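PDB 5LJI: flavodoxin from Streptococcus pneumoniae, which binds flavin mononucleotide and probably serves as a low-potential electron donor to a number of redox enzymes. Local coordinates for residues A4-A9 and V33-C38; A49-V54 and G82-V87; G62-E67 and C99-D104. All coordinates share one frame; numbering follows the deposited sequence.

From the N terminus, contact 1 comes first: helix 14-28 carries the chain back, and strand 32-37 lies parallel beside strand 3-8, closing the loop before contact 2 opens. Strand 51-57 lies on the other flank of strand 3-8; Lys-5 makes probable backbone hydrogen bonds to Ile-51 and Ile-53, so contacts 1 and 2 share one parallel sheet. Contact 2 closes the loop through helix 69-75 by bringing strand 84-91 beside 51-57. The segments alternate (49-54, 62-67, 82-87, 99-104), so contact 3 opens inside the loop that contact 2 closes and ends beyond it. It ties the loop after strand 51-57 to helix 100-111, and Val-87 packs against Val-102 where contacts 2 and 3 meet.

Contact 1 (A4-A9 and V33-C38); sequences AKIVFA and VDVDEC. With CA (calcium ion), chain D.
Ile-6 O takes a firm bond from Asp-36 N at 3.0 Å, and a water lies within bonding distance of both Ile-6 O and Asp-36 OD2 and can donate to either. Of four more alternating backbone bonds, Ile-6 N to Asp-34 O and Cys-38 N to Phe-8 O are shortest, both 2.9 Å. On one face of the sheet Asp-34 and Asp-36 each give both carboxylate oxygens to a calcium ion, Asp-34 OD2 at 2.3 Å. Asp-34 CG is anti to its own N (chi1 -161°) and Asp-36 CG anti to its carbonyl carbon (chi1 -68°), and both carboxylates converge on one calcium. Their OD2 atoms come within 2.8 Å, which the shared metal accounts for. Lys-5 NZ comes to 3.8 Å from Asp-34 OD2, a positive charge beside the metal-binding acid. On the opposite face Phe-8 swings across its neighbour strand (chi1 77°): Glu-37 CA sits over the ring in a CH-pi contact, 4.1 Å from the centroid, and Val-35 CG1 approaches Phe-8 CD1 obliquely at 3.8 Å. Ala-23 of helix 14-28 touches Ile-6, Val-33 and Val-35. Parallel strands joined through a covering helix form the beta-alpha-beta unit that opens the flavodoxin fold.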
ATOM      1  N   ALA A   4       3.486   0.338 -11.797  1.00 33.56           N
ATOM      2  CA  ALA A   4       2.982   0.441 -10.418  1.00 32.55           C
ATOM      3  C   ALA A   4       4.155   0.738  -9.487  1.00 31.01           C
ATOM      4  O   ALA A   4       5.226   0.163  -9.632  1.00 35.05           O
ATOM      5  CB  ALA A   4       2.285  -0.825  -9.991  1.00 31.02           C
ATOM      6  N   LYS A   5       3.950   1.714  -8.608  1.00 31.04           N
ATOM      7  CA  LYS A   5       4.869   2.008  -7.527  1.00 29.35           C
ATOM      8  C   LYS A   5       4.237   1.601  -6.197  1.00 27.63           C
ATOM      9  O   LYS A   5       3.084   1.896  -5.938  1.00 26.34           O
ATOM     10  CB  LYS A   5       5.219   3.497  -7.556  1.00 30.42           C
ATOM     11  CG  LYS A   5       6.168   3.811  -8.734  1.00 32.59           C
ATOM     12  CD  LYS A   5       6.307   5.323  -8.961  1.00 37.03           C
ATOM     13  CE  LYS A   5       7.434   5.638  -9.941  1.00 39.22           C
ATOM     14  NZ  LYS A   5       8.703   5.677  -9.146  1.00 40.28           N
ATOM     15  N   ILE A   6       5.014   0.853  -5.436  1.00 24.93           N
ATOM     16  CA  ILE A   6       4.703   0.357  -4.159  1.00 25.62           C
ATOM     17  C   ILE A   6       5.730   0.927  -3.197  1.00 24.48           C
ATOM     18  O   ILE A   6       6.939   0.758  -3.360  1.00 24.77           O
ATOM     19  CB  ILE A   6       4.812  -1.183  -4.093  1.00 27.51           C
ATOM     20  CG1 ILE A   6       3.815  -1.812  -5.092  1.00 28.09           C
ATOM     21  CG2 ILE A   6       4.626  -1.697  -2.667  1.00 28.16           C
ATOM     22  CD1 ILE A   6       4.005  -3.276  -5.323  1.00 26.81           C
ATOM     23  N   VAL A   7       5.212   1.553  -2.160  1.00 23.67           N
ATOM     24  CA  VAL A   7       5.981   2.067  -1.058  1.00 23.20           C
ATOM     25  C   VAL A   7       5.578   1.422   0.269  1.00 23.12           C
ATOM     26  O   VAL A   7       4.408   1.406   0.622  1.00 24.88           O
ATOM     27  CB  VAL A   7       5.832   3.624  -0.996  1.00 23.35           C
ATOM     28  CG1 VAL A   7       6.641   4.151   0.182  1.00 24.23           C
ATOM     29  CG2 VAL A   7       6.307   4.311  -2.287  1.00 22.97           C
ATOM     30  N   PHE A   8       6.549   0.867   1.012  1.00 24.27           N
ATOM     31  CA  PHE A   8       6.295   0.129   2.230  1.00 23.91           C
ATOM     32  C   PHE A   8       7.111   0.627   3.472  1.00 26.04           C
ATOM     33  O   PHE A   8       8.194   1.186   3.345  1.00 26.17           O
ATOM     34  CB  PHE A   8       6.539  -1.353   2.013  1.00 24.73           C
ATOM     35  CG  PHE A   8       7.996  -1.752   2.001  1.00 25.33           C
ATOM     36  CD1 PHE A   8       8.754  -1.657   0.822  1.00 26.68           C
ATOM     37  CD2 PHE A   8       8.646  -2.164   3.178  1.00 28.36           C
ATOM     38  CE1 PHE A   8      10.124  -1.939   0.826  1.00 27.08           C
ATOM     39  CE2 PHE A   8      10.025  -2.510   3.183  1.00 29.22           C
ATOM     40  CZ  PHE A   8      10.763  -2.392   1.992  1.00 28.00           C
ATOM     41  N   ALA A   9       6.565   0.389   4.659  1.00 24.96           N
ATOM     42  CA  ALA A   9       7.297   0.503   5.923  1.00 26.87           C
ATOM     43  C   ALA A   9       7.157  -0.838   6.607  1.00 27.98           C
ATOM     44  O   ALA A   9       6.112  -1.473   6.492  1.00 27.80           O
ATOM     45  CB  ALA A   9       6.706   1.579   6.785  1.00 24.89           C
ATOM     46  N   VAL A  33       7.080  -2.793 -12.172  1.00 35.03           N
ATOM     47  CA  VAL A  33       6.868  -2.405 -10.813  1.00 34.56           C
ATOM     48  C   VAL A  33       8.160  -1.962 -10.111  1.00 35.03           C
ATOM     49  O   VAL A  33       9.222  -2.571 -10.277  1.00 35.84           O
ATOM     50  CB  VAL A  33       5.964  -3.434 -10.004  1.00 35.84           C
ATOM     51  CG1 VAL A  33       5.718  -4.728 -10.713  1.00 37.45           C
ATOM     52  CG2 VAL A  33       6.402  -3.632  -8.561  1.00 37.05           C
ATOM     53  N   ASP A  34       8.037  -0.892  -9.338  1.00 31.57           N
ATOM     54  CA  ASP A  34       9.092  -0.387  -8.435  1.00 32.96           C
ATOM     55  C   ASP A  34       8.589  -0.572  -6.965  1.00 30.60           C
ATOM     56  O   ASP A  34       7.428  -0.294  -6.668  1.00 30.25           O
ATOM     57  CB  ASP A  34       9.406   1.131  -8.706  1.00 33.73           C
ATOM     58  CG  ASP A  34      10.844   1.607  -8.125  1.00 36.81           C
ATOM     59  OD1 ASP A  34      11.718   0.671  -7.888  1.00 32.45           O
ATOM     60  OD2 ASP A  34      11.079   2.927  -7.913  1.00 32.68           O
ATOM     61  N   VAL A  35       9.463  -1.105  -6.116  1.00 28.71           N
ATOM     62  CA  VAL A  35       9.236  -1.308  -4.697  1.00 28.53           C
ATOM     63  C   VAL A  35      10.309  -0.540  -3.896  1.00 29.35           C
ATOM     64  O   VAL A  35      11.481  -0.800  -4.037  1.00 30.77           O
ATOM     65  CB  VAL A  35       9.381  -2.778  -4.283  1.00 27.01           C
ATOM     66  CG1 VAL A  35       9.142  -2.922  -2.789  1.00 26.74           C
ATOM     67  CG2 VAL A  35       8.477  -3.703  -5.102  1.00 26.96           C
ATOM     68  N   ASP A  36       9.880   0.319  -2.987  1.00 30.20           N
ATOM     69  CA  ASP A  36      10.783   1.131  -2.157  1.00 32.31           C
ATOM     70  C   ASP A  36      10.324   1.221  -0.720  1.00 32.69           C
ATOM     71  O   ASP A  36       9.112   1.295  -0.412  1.00 31.29           O
ATOM     72  CB  ASP A  36      10.911   2.571  -2.725  1.00 30.93           C
ATOM     73  CG  ASP A  36      11.637   2.609  -4.070  1.00 31.50           C
ATOM     74  OD1 ASP A  36      12.897   2.582  -4.084  1.00 30.71           O
ATOM     75  OD2 ASP A  36      10.955   2.678  -5.137  1.00 33.22           O
ATOM     76  N   GLU A  37      11.312   1.251   0.150  1.00 35.25           N
ATOM     77  CA  GLU A  37      11.143   1.585   1.557  1.00 37.22           C
ATOM     78  C   GLU A  37      10.767   3.099   1.650  1.00 36.46           C
ATOM     79  O   GLU A  37      11.363   3.894   0.939  1.00 31.46           O
ATOM     80  CB  GLU A  37      12.450   1.228   2.249  1.00 43.89           C
ATOM     81  CG  GLU A  37      12.806   2.121   3.435  1.00 56.59           C
ATOM     82  CD  GLU A  37      11.877   1.903   4.598  1.00 58.90           C
ATOM     83  OE1 GLU A  37      11.373   0.758   4.642  1.00 70.09           O
ATOM     84  OE2 GLU A  37      11.689   2.820   5.454  1.00 57.45           O
ATOM     85  N   CYS A  38       9.764   3.468   2.476  1.00 36.57           N
ATOM     86  CA  CYS A  38       9.223   4.837   2.544  1.00 40.63           C
ATOM     87  C   CYS A  38      10.240   5.951   2.827  1.00 43.77           C
ATOM     88  O   CYS A  38       9.985   7.101   2.503  1.00 43.60           O
ATOM     89  CB  CYS A  38       8.082   4.963   3.583  1.00 43.90           C
ATOM     90  SG  CYS A  38       8.512   4.560   5.311  1.00 47.50           S
TER
HETATM   91 CA    CA D 202      12.895   2.507  -6.636  1.00 34.34          CA
HETATM   92  O   HOH W   1       8.203   2.687  -5.326  1.00 21.91           O

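Contact 2 (A49-V54 and G82-V87)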
ATOM      1  N   ALA A  49       3.736   7.306 -11.959  1.00 51.33           N
ATOM      2  CA  ALA A  49       3.254   5.920 -12.047  1.00 46.58           C
ATOM      3  C   ALA A  49       1.817   5.913 -12.483  1.00 42.59           C
ATOM      4  O   ALA A  49       1.155   6.915 -12.395  1.00 41.73           O
ATOM      5  CB  ALA A  49       3.381   5.230 -10.696  1.00 44.93           C
ATOM      6  N   ASP A  50       1.323   4.766 -12.940  1.00 43.38           N
ATOM      7  CA  ASP A  50      -0.120   4.626 -13.260  1.00 43.12           C
ATOM      8  C   ASP A  50      -0.899   4.090 -12.052  1.00 40.82           C
ATOM      9  O   ASP A  50      -2.115   4.315 -11.923  1.00 40.64           O
ATOM     10  CB  ASP A  50      -0.328   3.701 -14.470  1.00 44.09           C
ATOM     11  CG  ASP A  50       0.523   4.120 -15.735  1.00 47.80           C
ATOM     12  OD1 ASP A  50       0.129   5.046 -16.481  1.00 47.79           O
ATOM     13  OD2 ASP A  50       1.580   3.515 -15.984  1.00 45.30           O
ATOM     14  N   ILE A  51      -0.193   3.370 -11.178  1.00 38.08           N
ATOM     15  CA  ILE A  51      -0.775   2.747  -9.984  1.00 36.13           C
ATOM     16  C   ILE A  51       0.149   3.097  -8.817  1.00 33.35           C
ATOM     17  O   ILE A  51       1.387   2.939  -8.920  1.00 33.21           O
ATOM     18  CB  ILE A  51      -0.836   1.191 -10.113  1.00 36.96           C
ATOM     19  CG1 ILE A  51      -2.001   0.750 -10.983  1.00 38.50           C
ATOM     20  CG2 ILE A  51      -1.000   0.537  -8.751  1.00 37.22           C
ATOM     21  CD1 ILE A  51      -1.808  -0.602 -11.668  1.00 39.29           C
ATOM     22  N   ALA A  52      -0.451   3.567  -7.724  1.00 31.89           N
ATOM     23  CA  ALA A  52       0.263   3.899  -6.519  1.00 29.21           C
ATOM     24  C   ALA A  52      -0.253   3.003  -5.409  1.00 27.92           C
ATOM     25  O   ALA A  52      -1.447   2.959  -5.116  1.00 27.40           O
ATOM     26  CB  ALA A  52       0.029   5.368  -6.147  1.00 28.44           C
ATOM     27  N   ILE A  53       0.655   2.348  -4.720  1.00 28.43           N
ATOM     28  CA  ILE A  53       0.262   1.424  -3.678  1.00 26.86           C
ATOM     29  C   ILE A  53       1.043   1.728  -2.444  1.00 25.50           C
ATOM     30  O   ILE A  53       2.244   1.946  -2.536  1.00 25.11           O
ATOM     31  CB  ILE A  53       0.489  -0.019  -4.082  1.00 26.62           C
ATOM     32  CG1 ILE A  53      -0.543  -0.438  -5.113  1.00 28.48           C
ATOM     33  CG2 ILE A  53       0.315  -0.946  -2.864  1.00 28.12           C
ATOM     34  CD1 ILE A  53      -0.095  -1.630  -5.961  1.00 28.52           C
ATOM     35  N   VAL A  54       0.364   1.748  -1.294  1.00 25.09           N
ATOM     36  CA  VAL A  54       1.062   1.812   0.033  1.00 25.74           C
ATOM     37  C   VAL A  54       0.875   0.556   0.846  1.00 23.94           C
ATOM     38  O   VAL A  54      -0.190   0.025   0.921  1.00 24.68           O
ATOM     39  CB  VAL A  54       0.607   3.011   0.868  1.00 26.67           C
ATOM     40  CG1 VAL A  54       1.050   2.853   2.306  1.00 26.48           C
ATOM     41  CG2 VAL A  54       1.169   4.277   0.270  1.00 27.53           C
ATOM     42  N   GLY A  82      -6.578  10.759 -12.131  1.00 46.43           N
ATOM     43  CA  GLY A  82      -6.057   9.878 -13.192  1.00 46.92           C
ATOM     44  C   GLY A  82      -5.144   8.711 -12.778  1.00 46.37           C
ATOM     45  O   GLY A  82      -4.821   7.876 -13.602  1.00 44.45           O
ATOM     46  N   LYS A  83      -4.671   8.667 -11.528  1.00 45.55           N
ATOM     47  CA  LYS A  83      -3.970   7.475 -11.023  1.00 41.31           C
ATOM     48  C   LYS A  83      -4.970   6.558 -10.332  1.00 40.69           C
ATOM     49  O   LYS A  83      -6.014   7.028  -9.877  1.00 38.92           O
ATOM     50  CB  LYS A  83      -2.878   7.813  -9.988  1.00 39.08           C
ATOM     51  CG  LYS A  83      -1.980   8.988 -10.305  1.00 40.15           C
ATOM     52  CD  LYS A  83      -1.280   8.861 -11.623  1.00 43.12           C
ATOM     53  CE  LYS A  83      -0.274   9.999 -11.776  1.00 44.01           C
ATOM     54  NZ  LYS A  83       0.568   9.798 -12.971  1.00 43.79           N
ATOM     55  N   ILE A  84      -4.552   5.288 -10.189  1.00 39.06           N
ATOM     56  CA  ILE A  84      -5.224   4.213  -9.475  1.00 38.01           C
ATOM     57  C   ILE A  84      -4.404   3.902  -8.203  1.00 36.15           C
ATOM     58  O   ILE A  84      -3.179   3.882  -8.255  1.00 33.85           O
ATOM     59  CB  ILE A  84      -5.210   2.941 -10.355  1.00 40.80           C
ATOM     60  CG1 ILE A  84      -5.952   3.190 -11.683  1.00 44.51           C
ATOM     61  CG2 ILE A  84      -5.758   1.702  -9.633  1.00 40.99           C
ATOM     62  CD1 ILE A  84      -7.334   3.800 -11.540  1.00 44.92           C
ATOM     63  N   TYR A  85      -5.075   3.697  -7.068  1.00 33.92           N
ATOM     64  CA  TYR A  85      -4.398   3.432  -5.802  1.00 31.11           C
ATOM     65  C   TYR A  85      -4.978   2.205  -5.155  1.00 31.41           C
ATOM     66  O   TYR A  85      -6.107   1.831  -5.456  1.00 31.21           O
ATOM     67  CB  TYR A  85      -4.470   4.633  -4.866  1.00 32.00           C
ATOM     68  CG  TYR A  85      -5.760   4.791  -4.069  1.00 33.32           C
ATOM     69  CD1 TYR A  85      -5.914   4.114  -2.852  1.00 33.29           C
ATOM     70  CD2 TYR A  85      -6.831   5.592  -4.523  1.00 36.29           C
ATOM     71  CE1 TYR A  85      -7.054   4.215  -2.120  1.00 33.05           C
ATOM     72  CE2 TYR A  85      -8.001   5.741  -3.742  1.00 34.75           C
ATOM     73  CZ  TYR A  85      -8.084   5.037  -2.554  1.00 33.93           C
ATOM     74  OH  TYR A  85      -9.156   5.058  -1.737  1.00 36.90           O
ATOM     75  N   GLY A  86      -4.188   1.580  -4.280  1.00 28.76           N
ATOM     76  CA  GLY A  86      -4.635   0.519  -3.409  1.00 27.48           C
ATOM     77  C   GLY A  86      -3.750   0.553  -2.197  1.00 28.12           C
ATOM     78  O   GLY A  86      -2.625   1.090  -2.262  1.00 25.66           O
ATOM     79  N   VAL A  87      -4.274   0.034  -1.088  1.00 27.34           N
ATOM     80  CA  VAL A  87      -3.604   0.040   0.222  1.00 26.04           C
ATOM     81  C   VAL A  87      -3.679  -1.349   0.826  1.00 27.08           C
ATOM     82  O   VAL A  87      -4.738  -2.000   0.790  1.00 25.65           O
ATOM     83  CB  VAL A  87      -4.185   1.101   1.213  1.00 25.27           C
ATOM     84  CG1 VAL A  87      -3.261   1.306   2.399  1.00 24.67           C
ATOM     85  CG2 VAL A  87      -4.370   2.465   0.558  1.00 23.55           C
TER
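Ala-52 N donates to Ile-84 O at 2.8 Å, the shortest of the bonds joining the two strands. The ladder continues with Ile-84 N to Asp-50 O, and with Gly-86 N to Ala-52 O and Val-54 N to Gly-86 O, both longer at 3.2 Å. Lys-83, bent at chi2 (-56°), folds alongside the Ala-49 carbonyl, and its NZ donates to Ala-49 O at 3.0 Å and also to Leu-47 O. On the face carrying the isoleucines, Ile-51 CG1 leans obliquely on Ile-84 CB at 3.9 Å. Next along, Gly-86 offers only backbone, and Ile-53 CG2 lies 3.6 Å from Gly-86 O. The other face belongs to Ala-52, Tyr-85, Val-54 and Val-87. Tyr-85 CB packs 3.5 Å from Ala-52 O; beyond it CG sits between the backbone N and the carbonyl carbon (chi1 82°), and the ring leads away from 49-54, stacking with Phe-109, while its hydroxyl bonds Asp-106. Helix 100-111 covers this face; strand 3-8 flanks 51-57 through Ala-4 and Ile-6. Strands 51-57 and 84-91, connected through helix 69-75, form a beta-alpha-beta unit running from the central strand of the five-stranded parallel flavodoxin sheet to the next strand out.

Contact 3 (G62-E67 and C99-D104); sequences GELPDE and CKAVDD. With FMN (flavin mononucleotide), chain C.
Glu-63 and Lys-100 form a salt bridge, with Lys-100 NZ donating to Glu-63 OE2 at 3.1 Å. The lysine chain, bent at several torsions, slants across the glutamate, and the ammonium meets OE2 from above the carboxylate plane, 48° out of it. On the way, Lys-100 CB packs on Glu-63 CG at 3.8 Å, so the aliphatic parts also touch.

The second ionisable pair is acid on acid. Glu-63 OE1 and Asp-104 OD2 are 2.5 Å apart, with the carboxylate planes 27° from coplanar; one of the two groups probably holds a proton and donates it to the other. Lys-100, one helical turn before Asp-104, and more weakly Arg-107, would supply nearby positive charge to offset what remains.

Backbone shape explains how Glu-63 gets there. Leu-64 N bonds Gly-62 O at 2.7 Å around Glu-63, whose positive phi and negative psi define a classic gamma turn, and the side chain leaves this turn toward helix 100-111. As in other flavodoxins, the loop after strand 51-57 and the one before this helix both serve the flavin: Thr-58 O and Cys-99 N hydrogen-bond FMN. Cys-99, at the N-cap position, donates from its N to flavin O2 at 2.8 Å, almost straight (170°).

Van der Waals packing is slighter. Ala-101 CB packs 3.7 Å from Glu-63 O, and an apolar pair forms where Leu-64 CD1 meets Ala-101 CB at 4.2 Å while resting obliquely beside the Asp-104 side chain. Thr-56 and Thr-58 also touch Ala-101.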
ATOM      1  N   GLY A  62      -1.195   6.426  17.688  1.00 27.99           N
ATOM      2  CA  GLY A  62      -0.915   7.300  16.502  1.00 28.28           C
ATOM      3  C   GLY A  62      -1.059   6.564  15.147  1.00 26.45           C
ATOM      4  O   GLY A  62      -1.155   7.183  14.085  1.00 27.02           O
ATOM      5  N   GLU A  63      -1.072   5.240  15.191  1.00 25.63           N
ATOM      6  CA  GLU A  63      -1.330   4.415  14.026  1.00 27.98           C
ATOM      7  C   GLU A  63      -0.234   4.329  12.949  1.00 27.31           C
ATOM      8  O   GLU A  63       0.223   3.248  12.597  1.00 29.10           O
ATOM      9  CB  GLU A  63      -2.641   4.843  13.385  1.00 27.35           C
ATOM     10  CG  GLU A  63      -3.799   4.624  14.349  1.00 29.06           C
ATOM     11  CD  GLU A  63      -4.943   5.615  14.082  1.00 30.50           C
ATOM     12  OE1 GLU A  63      -5.102   6.090  12.940  1.00 31.33           O
ATOM     13  OE2 GLU A  63      -5.695   5.883  15.008  1.00 30.63           O
ATOM     14  N   LEU A  64       0.158   5.472  12.416  1.00 29.43           N
ATOM     15  CA  LEU A  64       1.237   5.512  11.407  1.00 31.02           C
ATOM     16  C   LEU A  64       2.583   5.123  12.015  1.00 30.15           C
ATOM     17  O   LEU A  64       2.946   5.627  13.045  1.00 28.76           O
ATOM     18  CB  LEU A  64       1.386   6.908  10.860  1.00 32.95           C
ATOM     19  CG  LEU A  64       0.720   7.199   9.553  1.00 34.92           C
ATOM     20  CD1 LEU A  64      -0.739   6.829   9.556  1.00 37.91           C
ATOM     21  CD2 LEU A  64       0.883   8.695   9.313  1.00 39.89           C
ATOM     22  N   PRO A  65       3.333   4.243  11.351  1.00 31.94           N
ATOM     23  CA  PRO A  65       4.716   4.118  11.767  1.00 33.12           C
ATOM     24  C   PRO A  65       5.472   5.492  11.695  1.00 33.02           C
ATOM     25  O   PRO A  65       5.315   6.235  10.730  1.00 29.69           O
ATOM     26  CB  PRO A  65       5.276   3.128  10.748  1.00 32.07           C
ATOM     27  CG  PRO A  65       4.066   2.354  10.256  1.00 32.55           C
ATOM     28  CD  PRO A  65       3.038   3.432  10.157  1.00 30.31           C
ATOM     29  N   ASP A  66       6.280   5.789  12.706  1.00 36.75           N
ATOM     30  CA  ASP A  66       7.180   6.981  12.786  1.00 40.08           C
ATOM     31  C   ASP A  66       7.835   7.322  11.461  1.00 39.84           C
ATOM     32  O   ASP A  66       7.748   8.469  10.957  1.00 38.59           O
ATOM     33  CB  ASP A  66       8.285   6.663  13.842  1.00 47.85           C
ATOM     34  CG  ASP A  66       9.116   7.888  14.285  1.00 58.44           C
ATOM     35  OD1 ASP A  66       8.898   9.015  13.774  1.00 69.39           O
ATOM     36  OD2 ASP A  66      10.010   7.706  15.175  1.00 67.62           O
ATOM     37  N   GLU A  67       8.474   6.308  10.880  1.00 38.87           N
ATOM     38  CA  GLU A  67       9.189   6.447   9.622  1.00 41.29           C
ATOM     39  C   GLU A  67       8.283   6.762   8.402  1.00 41.32           C
ATOM     40  O   GLU A  67       8.815   7.107   7.360  1.00 41.86           O
ATOM     41  CB  GLU A  67      10.050   5.205   9.342  1.00 41.82           C
ATOM     42  CG  GLU A  67       9.291   3.951   8.913  1.00 41.19           C
ATOM     43  CD  GLU A  67       8.890   3.064  10.092  1.00 41.75           C
ATOM     44  OE1 GLU A  67       8.695   3.572  11.230  1.00 42.93           O
ATOM     45  OE2 GLU A  67       8.725   1.861   9.878  1.00 40.64           O
ATOM     46  N   CYS A  99      -5.216  -2.773  11.736  1.00 33.78           N
ATOM     47  CA  CYS A  99      -4.743  -2.214  10.454  1.00 30.66           C
ATOM     48  C   CYS A  99      -5.311  -0.833  10.197  1.00 31.88           C
ATOM     49  O   CYS A  99      -5.495  -0.412   9.070  1.00 31.83           O
ATOM     50  CB  CYS A  99      -5.043  -3.177   9.328  1.00 30.65           C
ATOM     51  SG  CYS A  99      -3.848  -4.506   9.330  1.00 31.52           S
ATOM     52  N   LYS A 100      -5.560  -0.090  11.251  1.00 32.96           N
ATOM     53  CA  LYS A 100      -5.880   1.342  11.081  1.00 35.20           C
ATOM     54  C   LYS A 100      -5.076   2.194  10.142  1.00 33.17           C
ATOM     55  O   LYS A 100      -5.634   3.097   9.483  1.00 32.65           O
ATOM     56  CB  LYS A 100      -5.696   2.030  12.395  1.00 38.09           C
ATOM     57  CG  LYS A 100      -6.959   2.185  13.121  1.00 41.99           C
ATOM     58  CD  LYS A 100      -7.724   3.379  12.643  1.00 39.60           C
ATOM     59  CE  LYS A 100      -8.475   3.887  13.860  1.00 40.28           C
ATOM     60  NZ  LYS A 100      -8.561   5.382  13.876  1.00 37.79           N
ATOM     61  N   ALA A 101      -3.762   2.011  10.112  1.00 31.37           N
ATOM     62  CA  ALA A 101      -2.929   2.857   9.199  1.00 30.65           C
ATOM     63  C   ALA A 101      -3.370   2.626   7.768  1.00 28.62           C
ATOM     64  O   ALA A 101      -3.288   3.531   6.937  1.00 26.72           O
ATOM     65  CB  ALA A 101      -1.406   2.687   9.379  1.00 29.21           C
ATOM     66  N   VAL A 102      -3.868   1.430   7.476  1.00 29.56           N
ATOM     67  CA  VAL A 102      -4.444   1.155   6.139  1.00 28.54           C
ATOM     68  C   VAL A 102      -5.641   2.099   5.822  1.00 30.10           C
ATOM     69  O   VAL A 102      -5.688   2.723   4.765  1.00 26.44           O
ATOM     70  CB  VAL A 102      -4.876  -0.328   5.986  1.00 28.20           C
ATOM     71  CG1 VAL A 102      -5.710  -0.489   4.723  1.00 29.36           C
ATOM     72  CG2 VAL A 102      -3.649  -1.251   5.927  1.00 29.25           C
ATOM     73  N   ASP A 103      -6.618   2.165   6.727  1.00 32.61           N
ATOM     74  CA  ASP A 103      -7.717   3.125   6.594  1.00 33.61           C
ATOM     75  C   ASP A 103      -7.246   4.587   6.530  1.00 32.92           C
ATOM     76  O   ASP A 103      -7.802   5.417   5.783  1.00 33.52           O
ATOM     77  CB  ASP A 103      -8.659   3.017   7.795  1.00 37.05           C
ATOM     78  CG  ASP A 103      -9.354   1.685   7.885  1.00 40.45           C
ATOM     79  OD1 ASP A 103      -9.432   0.890   6.914  1.00 39.73           O
ATOM     80  OD2 ASP A 103      -9.823   1.411   8.990  1.00 45.80           O
ATOM     81  N   ASP A 104      -6.236   4.930   7.307  1.00 31.46           N
ATOM     82  CA  ASP A 104      -5.708   6.278   7.227  1.00 28.86           C
ATOM     83  C   ASP A 104      -5.178   6.562   5.837  1.00 27.91           C
ATOM     84  O   ASP A 104      -5.483   7.613   5.243  1.00 27.21           O
ATOM     85  CB  ASP A 104      -4.617   6.516   8.258  1.00 29.41           C
ATOM     86  CG  ASP A 104      -5.104   6.311   9.676  1.00 31.80           C
ATOM     87  OD1 ASP A 104      -6.301   6.485   9.907  1.00 35.31           O
ATOM     88  OD2 ASP A 104      -4.306   5.979  10.587  1.00 30.79           O
TER
HETATM   89  N1  FMN C 201      -1.556  -3.640  15.007  1.00 26.65           N
HETATM   90  C2  FMN C 201      -2.731  -3.096  14.713  1.00 28.94           C
HETATM   91  O2  FMN C 201      -3.493  -3.610  13.842  1.00 25.46           O
HETATM   92  N3  FMN C 201      -3.124  -2.006  15.379  1.00 31.75           N
HETATM   93  C4  FMN C 201      -2.427  -1.409  16.369  1.00 33.32           C
HETATM   94  O4  FMN C 201      -2.875  -0.444  17.024  1.00 37.26           O
HETATM   95  C4A FMN C 201      -1.126  -1.941  16.723  1.00 32.38           C
HETATM   96  N5  FMN C 201      -0.356  -1.411  17.683  1.00 30.77           N
HETATM   97  C5A FMN C 201       0.818  -1.981  17.954  1.00 36.18           C
HETATM   98  C6  FMN C 201       1.618  -1.442  18.920  1.00 39.02           C
HETATM   99  C7  FMN C 201       2.855  -2.022  19.193  1.00 44.74           C
HETATM  100  C7M FMN C 201       3.735  -1.452  20.275  1.00 42.66           C
HETATM  101  C8  FMN C 201       3.317  -3.215  18.442  1.00 43.77           C
HETATM  102  C8M FMN C 201       4.654  -3.869  18.734  1.00 47.64           C
HETATM  103  C9  FMN C 201       2.513  -3.764  17.474  1.00 40.52           C
HETATM  104  C9A FMN C 201       1.295  -3.171  17.179  1.00 36.06           C
HETATM  105  N10 FMN C 201       0.504  -3.692  16.200  1.00 28.75           N
HETATM  106  C10 FMN C 201      -0.737  -3.125  15.947  1.00 30.99           C
HETATM  107  C1' FMN C 201       0.860  -4.884  15.413  1.00 31.26           C
HETATM  108  C2' FMN C 201       1.939  -4.628  14.332  1.00 29.05           C
HETATM  109  O2' FMN C 201       1.501  -3.656  13.371  1.00 29.14           O
HETATM  110  C3' FMN C 201       2.237  -6.000  13.714  1.00 30.91           C
HETATM  111  O3' FMN C 201       3.154  -6.555  14.673  1.00 28.12           O
HETATM  112  C4' FMN C 201       2.857  -5.946  12.318  1.00 28.21           C
HETATM  113  O4' FMN C 201       2.944  -7.281  11.880  1.00 29.37           O
HETATM  114  C5' FMN C 201       4.215  -5.277  12.271  1.00 29.61           C
HETATM  115  O5' FMN C 201       4.637  -5.076  10.901  1.00 30.29           O
HETATM  116  P   FMN C 201       6.152  -5.285  10.422  1.00 28.46           P
HETATM  117  O1P FMN C 201       6.484  -6.738  10.720  1.00 31.20           O
HETATM  118  O2P FMN C 201       7.083  -4.335  11.151  1.00 26.08           O
HETATM  119  O3P FMN C 201       6.077  -5.052   8.863  1.00 23.93           O